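Local coordinates for protein 3-deoxy-D-manno-octulosonate 8-phosphate phosphatase KdsC (Haemophilus influenzae, PDB 4HGP) that hydrolyses 3-deoxy-D-manno-octulosonate 8-phosphate to 3-deoxy-D-manno-octulosonate and inorganic phosphate, a magnesium-dependent step of lipopolysaccharide biosynthesis, at residues K9-D14 and A50-A55; L82-A87 and S109-A114. All blocks are in the same frame, centred on the assembly; numbering follows the deposited sequence.

How the interactions relate
Both contacts run up to one active site, and a vanadium oxide group is bound where they meet. Interaction 1 pairs two neighbouring parallel strands of the central sheet and delivers Asp14 to the magnesium ion and the vanadium; interaction 2 packs the starts of two helices together and delivers Lys84 to the same vanadium group. Their centres are about 17 Å apart, yet their ends touch: a salt bridge joins Asp14 OD1 to Lys84 NZ at 3.1 Å, and Asp14 CB lies 3.6 Å from Asp111 OD1. Along the chain, interaction 1 is complete before interaction 2 begins. The bound sugar, 3-deoxy-D-manno-octulosonate, lies against 82-87 and 109-114.

Interaction 1. Residues K9-D14 and A50-A55; sequences KFVITD and ADIQVA. With MG (magnesium ion), chain B; VN4 (oxido(dioxo)vanadium), chain C.
Ala55 presents its methyl group to the ring of Phe10, CB standing 3.4 Å from CZ, obliquely to the ring. The ring reaches over because CG is anti to the backbone N (chi1 -169°), and on the way CD1 passes Gln53 O, which lies near the ring plane at its edge. Ile12 CG1 lies over one face of the ring, toward its rim. Alanine suits position 55, since a single methyl fits beside so large a neighbour. The backbone of Ala55 is engaged too: its N donates to Val11 O at 2.7 Å, and its O accepts from Thr13 N at 2.8 Å. With Val11 N to Gln53 O and Gln53 N to Lys9 O, these bonds form the ladder of two adjacent parallel strands in the central sheet of a HAD-type Rossmann-like fold. Phe10 and Ile12 face helix 84-95 on one side of the sheet; Val11 faces helix 147-158 on the other. At the C-terminal end of its strand the two carboxylate oxygens of Asp14 take different partners, OD2 the magnesium at 2.0 Å and OD1 the vanadium at 2.1 Å; Asp16 and Asp107 also bind the magnesium. At the other end of the ladder, Lys9 folds its long chain back through bends at chi2 and chi3, bringing NZ to Asp51 OD2 in a 3.0 Å salt bridge on the anti side of the carboxylate. Asp51, with positive phi, is the C' residue of the Schellman motif that ends helix 38-49, and a water links Lys9 NZ to Ala50 O.

Interaction 2. Residues L82-A87 and S109-A114; sequences LEKETA and SVDLPA. With KDO (3-deoxy-alpha-D-manno-oct-2-ulopyranosonic acid), chain D; VN4 (oxido(dioxo)vanadium), chain C.
Leu82 meets Val110 through two atoms: its carbonyl O lies 3.4 Å from Val110 CG2, and its CD2 is 3.9 Å from the same methyl. That CD2 also rests 3.6 Å from C8 of the bound sugar, while Val110 CG1 approaches the sugar's O8, so the two branched aliphatic side chains give the ligand an apolar flank. The second subunit completes this pocket: its Val38 O, Arg68 and Met178 O hydrogen-bond to the sugar, and its Phe171 packs on Val110. Glu83 follows as the N-cap of helix 84-95, its OE2 accepting from Thr86 N. Next comes Lys84, whose extended chain crosses Val110 obliquely, with CD 3.5 Å from Val110 O. A bridging water ties the backbones together here, accepting from Lys84 N and donating to Leu82 O and Val110 O. In the HAD superfamily a lysine in this position is the conserved basic residue of motif III, and Lys84 probably binds the substrate, as in related enzymes. Its length suits the task: NZ spans to the active site, where it hydrogen-bonds to O3 of the vanadium group, though the modelled 2.3 Å is too short to take literally. Asp111 lies alongside, pointing the same way, and forms a salt bridge from OD1 to Lys84 NZ at 3.1 Å, met on the syn side but 30° out of the carboxylate plane. Tyr104 OH bonds to both partners, and Asp111 OD2 accepts from the backbone N of Asp107 and Asp108, which fixes the carboxylate's rotation. Glu85 closes the contact with its aliphatic part, CB meeting Pro113 CB at 4.0 Å; proline suits the first turn of helix 112-117, where a missing N-H costs little.

Interaction 1. Residues K9-D14 and A50-A55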
loop_
_atom_site.group_PDB
_atom_site.type_symbol
_atom_site.label_atom_id
_atom_site.label_comp_id
_atom_site.label_asym_id
_atom_site.label_seq_id
_atom_site.Cartn_x
_atom_site.Cartn_y
_atom_site.Cartn_z
ATOM N N LYS A 9 -2.240 24.264 22.526
ATOM C CA LYS A 9 -3.476 24.866 22.049
ATOM C C LYS A 9 -3.493 24.899 20.523
ATOM O O LYS A 9 -4.475 25.309 19.908
ATOM C CB LYS A 9 -3.606 26.287 22.599
ATOM C CG LYS A 9 -3.518 26.379 24.109
ATOM C CD LYS A 9 -4.782 25.843 24.761
ATOM C CE LYS A 9 -5.980 26.670 24.353
ATOM N NZ LYS A 9 -7.237 26.083 24.850
ATOM N N PHE A 10 -2.401 24.457 19.910
ATOM C CA PHE A 10 -2.246 24.583 18.466
ATOM C C PHE A 10 -1.335 23.484 17.939
ATOM O O PHE A 10 -0.253 23.265 18.476
ATOM C CB PHE A 10 -1.655 25.954 18.137
ATOM C CG PHE A 10 -1.677 26.305 16.671
ATOM C CD1 PHE A 10 -2.667 25.812 15.834
ATOM C CD2 PHE A 10 -0.703 27.138 16.137
ATOM C CE1 PHE A 10 -2.686 26.139 14.487
ATOM C CE2 PHE A 10 -0.713 27.471 14.794
ATOM C CZ PHE A 10 -1.710 26.972 13.969
ATOM N N VAL A 11 -1.785 22.795 16.896
ATOM C CA VAL A 11 -0.992 21.751 16.253
ATOM C C VAL A 11 -0.791 22.051 14.771
ATOM O O VAL A 11 -1.759 22.243 14.029
ATOM C CB VAL A 11 -1.661 20.364 16.369
ATOM C CG1 VAL A 11 -0.835 19.332 15.630
ATOM C CG2 VAL A 11 -1.849 19.966 17.830
ATOM N N ILE A 12 0.469 22.080 14.346
ATOM C CA ILE A 12 0.797 22.235 12.935
ATOM C C ILE A 12 1.344 20.922 12.376
ATOM O O ILE A 12 2.251 20.322 12.954
ATOM C CB ILE A 12 1.832 23.346 12.727
ATOM C CG1 ILE A 12 1.329 24.653 13.351
ATOM C CG2 ILE A 12 2.154 23.497 11.246
ATOM C CD1 ILE A 12 2.333 25.796 13.281
ATOM N N THR A 13 0.781 20.465 11.263
ATOM C CA THR A 13 1.216 19.197 10.693
ATOM C C THR A 13 1.727 19.312 9.260
ATOM O O THR A 13 1.172 20.030 8.431
ATOM C CB THR A 13 0.107 18.124 10.778
ATOM O OG1 THR A 13 0.621 16.857 10.347
ATOM C CG2 THR A 13 -1.111 18.510 9.930
ATOM N N ASP A 14 2.810 18.599 8.994
ATOM C CA ASP A 14 3.281 18.382 7.644
ATOM C C ASP A 14 2.351 17.359 6.971
ATOM O O ASP A 14 1.631 16.641 7.654
ATOM C CB ASP A 14 4.701 17.846 7.705
ATOM C CG ASP A 14 5.202 17.428 6.368
ATOM O OD1 ASP A 14 5.073 18.240 5.433
ATOM O OD2 ASP A 14 5.678 16.283 6.245
ATOM N N ALA A 50 -11.895 20.119 20.989
ATOM C CA ALA A 50 -11.342 20.281 22.325
ATOM C C ALA A 50 -10.593 21.602 22.477
ATOM O O ALA A 50 -9.754 21.747 23.368
ATOM C CB ALA A 50 -10.427 19.120 22.656
ATOM N N ASP A 51 -10.907 22.552 21.601
ATOM C CA ASP A 51 -10.287 23.876 21.599
ATOM C C ASP A 51 -8.782 23.844 21.345
ATOM O O ASP A 51 -8.026 24.609 21.946
ATOM C CB ASP A 51 -10.585 24.643 22.892
ATOM C CG ASP A 51 -10.547 26.149 22.693
ATOM O OD1 ASP A 51 -11.262 26.648 21.800
ATOM O OD2 ASP A 51 -9.800 26.833 23.422
ATOM N N ILE A 52 -8.361 22.951 20.456
ATOM C CA ILE A 52 -6.998 22.927 19.960
ATOM C C ILE A 52 -7.085 23.117 18.447
ATOM O O ILE A 52 -7.657 22.281 17.745
ATOM C CB ILE A 52 -6.296 21.582 20.269
ATOM C CG1 ILE A 52 -6.319 21.294 21.774
ATOM C CG2 ILE A 52 -4.866 21.582 19.740
ATOM C CD1 ILE A 52 -5.935 19.870 22.117
ATOM N N GLN A 53 -6.552 24.230 17.952
ATOM C CA GLN A 53 -6.606 24.506 16.526
ATOM C C GLN A 53 -5.638 23.603 15.776
ATOM O O GLN A 53 -4.652 23.141 16.338
ATOM C CB GLN A 53 -6.290 25.974 16.247
ATOM C CG GLN A 53 -7.207 26.944 16.968
ATOM C CD GLN A 53 -6.859 28.388 16.682
ATOM O OE1 GLN A 53 -7.060 28.876 15.574
ATOM N NE2 GLN A 53 -6.326 29.079 17.686
ATOM N N VAL A 54 -5.920 23.355 14.504
ATOM C CA VAL A 54 -5.052 22.514 13.692
ATOM C C VAL A 54 -4.638 23.274 12.427
ATOM O O VAL A 54 -5.465 23.908 11.779
ATOM C CB VAL A 54 -5.749 21.171 13.326
ATOM C CG1 VAL A 54 -4.856 20.316 12.428
ATOM C CG2 VAL A 54 -6.144 20.400 14.583
ATOM N N ALA A 55 -3.355 23.228 12.088
ATOM C CA ALA A 55 -2.880 23.860 10.861
ATOM C C ALA A 55 -2.023 22.916 10.027
ATOM O O ALA A 55 -1.398 21.985 10.545
ATOM C CB ALA A 55 -2.118 25.144 11.170
HETATM MG MG MG B . 6.979 15.305 5.054
HETATM V V VN4 C . 5.613 17.941 3.424
HETATM O O1 VN4 C . 3.558 17.981 3.146
HETATM O O2 VN4 C . 6.666 16.164 3.687
HETATM O O3 VN4 C . 6.590 19.766 3.696
HETATM O O HOH W 1 -6.423 27.285 20.505
HETATM O O HOH W 2 -7.647 22.914 24.884
HETATM O O HOH W 3 8.219 14.307 3.731
HETATM O O HOH W 4 8.473 16.656 5.518
#

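Interaction 2. Residues L82-A87 and S109-A114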
loop_
_atom_site.group_PDB
_atom_site.type_symbol
_atom_site.label_atom_id
_atom_site.label_comp_id
_atom_site.label_asym_id
_atom_site.label_seq_id
_atom_site.Cartn_x
_atom_site.Cartn_y
_atom_site.Cartn_z
ATOM N N LEU A 82 8.625 25.740 1.610
ATOM C CA LEU A 82 9.776 24.908 1.946
ATOM C C LEU A 82 10.629 25.475 3.073
ATOM O O LEU A 82 11.389 24.746 3.711
ATOM C CB LEU A 82 10.636 24.675 0.704
ATOM C CG LEU A 82 10.042 23.667 -0.279
ATOM C CD1 LEU A 82 10.885 23.604 -1.531
ATOM C CD2 LEU A 82 9.957 22.304 0.371
ATOM N N GLU A 83 10.518 26.778 3.298
ATOM C CA GLU A 83 11.155 27.400 4.444
ATOM C C GLU A 83 10.080 27.510 5.512
ATOM O O GLU A 83 9.166 28.328 5.401
ATOM C CB GLU A 83 11.725 28.769 4.066
ATOM C CG GLU A 83 12.583 29.425 5.155
ATOM C CD GLU A 83 11.749 30.177 6.180
ATOM O OE1 GLU A 83 11.012 31.111 5.782
ATOM O OE2 GLU A 83 11.831 29.830 7.381
ATOM N N LYS A 84 10.187 26.668 6.540
ATOM C CA LYS A 84 9.066 26.442 7.451
ATOM C C LYS A 84 9.168 27.123 8.814
ATOM O O LYS A 84 8.206 27.113 9.582
ATOM C CB LYS A 84 8.826 24.943 7.631
ATOM C CG LYS A 84 8.283 24.250 6.398
ATOM C CD LYS A 84 7.925 22.818 6.696
ATOM C CE LYS A 84 7.335 22.160 5.479
ATOM N NZ LYS A 84 6.884 20.774 5.767
ATOM N N GLU A 85 10.318 27.714 9.121
ATOM C CA GLU A 85 10.460 28.429 10.382
ATOM C C GLU A 85 9.571 29.655 10.418
ATOM O O GLU A 85 8.753 29.797 11.319
ATOM C CB GLU A 85 11.896 28.857 10.632
ATOM C CG GLU A 85 12.036 29.722 11.871
ATOM C CD GLU A 85 13.457 30.170 12.103
ATOM O OE1 GLU A 85 14.376 29.336 11.952
ATOM O OE2 GLU A 85 13.658 31.355 12.428
ATOM N N THR A 86 9.747 30.548 9.447
ATOM C CA THR A 86 8.906 31.739 9.363
ATOM C C THR A 86 7.443 31.348 9.197
ATOM O O THR A 86 6.562 32.011 9.726
ATOM C CB THR A 86 9.324 32.686 8.214
ATOM O OG1 THR A 86 9.311 31.982 6.967
ATOM C CG2 THR A 86 10.723 33.253 8.458
ATOM N N ALA A 87 7.190 30.259 8.480
ATOM C CA ALA A 87 5.819 29.805 8.258
ATOM C C ALA A 87 5.130 29.430 9.573
ATOM O O ALA A 87 3.961 29.749 9.784
ATOM C CB ALA A 87 5.795 28.639 7.291
ATOM N N SER A 109 13.907 16.303 6.703
ATOM C CA SER A 109 14.789 17.448 6.905
ATOM C C SER A 109 14.087 18.806 6.813
ATOM O O SER A 109 14.434 19.731 7.551
ATOM C CB SER A 109 15.944 17.379 5.909
ATOM O OG SER A 109 16.696 16.192 6.079
ATOM N N VAL A 110 13.102 18.918 5.922
ATOM C CA VAL A 110 12.386 20.173 5.678
ATOM C C VAL A 110 11.629 20.620 6.930
ATOM O O VAL A 110 11.289 21.797 7.097
ATOM C CB VAL A 110 11.405 20.032 4.485
ATOM C CG1 VAL A 110 10.246 19.108 4.842
ATOM C CG2 VAL A 110 10.882 21.392 4.030
ATOM N N ASP A 111 11.395 19.665 7.819
ATOM C CA ASP A 111 10.661 19.907 9.048
ATOM C C ASP A 111 11.572 20.355 10.180
ATOM O O ASP A 111 11.094 20.838 11.201
ATOM C CB ASP A 111 9.927 18.637 9.456
ATOM C CG ASP A 111 8.897 18.206 8.429
ATOM O OD1 ASP A 111 8.039 19.035 8.071
ATOM O OD2 ASP A 111 8.943 17.041 7.983
ATOM N N LEU A 112 12.880 20.176 10.002
ATOM C CA LEU A 112 13.866 20.561 11.012
ATOM C C LEU A 112 13.750 22.025 11.484
ATOM O O LEU A 112 13.883 22.285 12.672
ATOM C CB LEU A 112 15.294 20.259 10.547
ATOM C CG LEU A 112 15.756 18.801 10.461
ATOM C CD1 LEU A 112 17.183 18.751 9.933
ATOM C CD2 LEU A 112 15.642 18.083 11.798
ATOM N N PRO A 113 13.502 22.983 10.565
ATOM C CA PRO A 113 13.279 24.339 11.089
ATOM C C PRO A 113 11.943 24.487 11.848
ATOM O O PRO A 113 11.843 25.306 12.756
ATOM C CB PRO A 113 13.286 25.207 9.826
ATOM C CG PRO A 113 13.977 24.394 8.807
ATOM C CD PRO A 113 13.607 22.990 9.097
ATOM N N ALA A 114 10.937 23.698 11.484
ATOM C CA ALA A 114 9.655 23.731 12.185
ATOM C C ALA A 114 9.792 23.213 13.615
ATOM O O ALA A 114 9.135 23.713 14.532
ATOM C CB ALA A 114 8.617 22.939 11.432
HETATM C C1 KDO D . 9.163 15.376 -3.878
HETATM O O1A KDO D . 8.329 15.756 -4.735
HETATM O O1B KDO D . 9.409 14.152 -3.756
HETATM C C2 KDO D . 9.852 16.360 -2.986
HETATM O O2 KDO D . 10.716 15.584 -2.060
HETATM C C3 KDO D . 10.527 17.081 -3.629
HETATM C C4 KDO D . 10.974 18.151 -3.088
HETATM O O4 KDO D . 10.947 19.207 -4.187
HETATM C C5 KDO D . 10.219 18.781 -1.976
HETATM O O5 KDO D . 9.390 19.657 -2.591
HETATM C C6 KDO D . 9.378 17.893 -0.908
HETATM O O6 KDO D . 8.840 17.127 -2.165
HETATM C C7 KDO D . 8.449 18.445 -0.205
HETATM O O7 KDO D . 7.887 19.573 -0.930
HETATM C C8 KDO D . 8.983 18.910 1.201
HETATM O O8 KDO D . 8.047 19.158 2.193
HETATM V V VN4 C . 5.613 17.941 3.424
HETATM O O1 VN4 C . 3.558 17.981 3.146
HETATM O O2 VN4 C . 6.666 16.164 3.687
HETATM O O3 VN4 C . 6.590 19.766 3.696
HETATM O O HOH W 5 12.068 24.347 6.076
#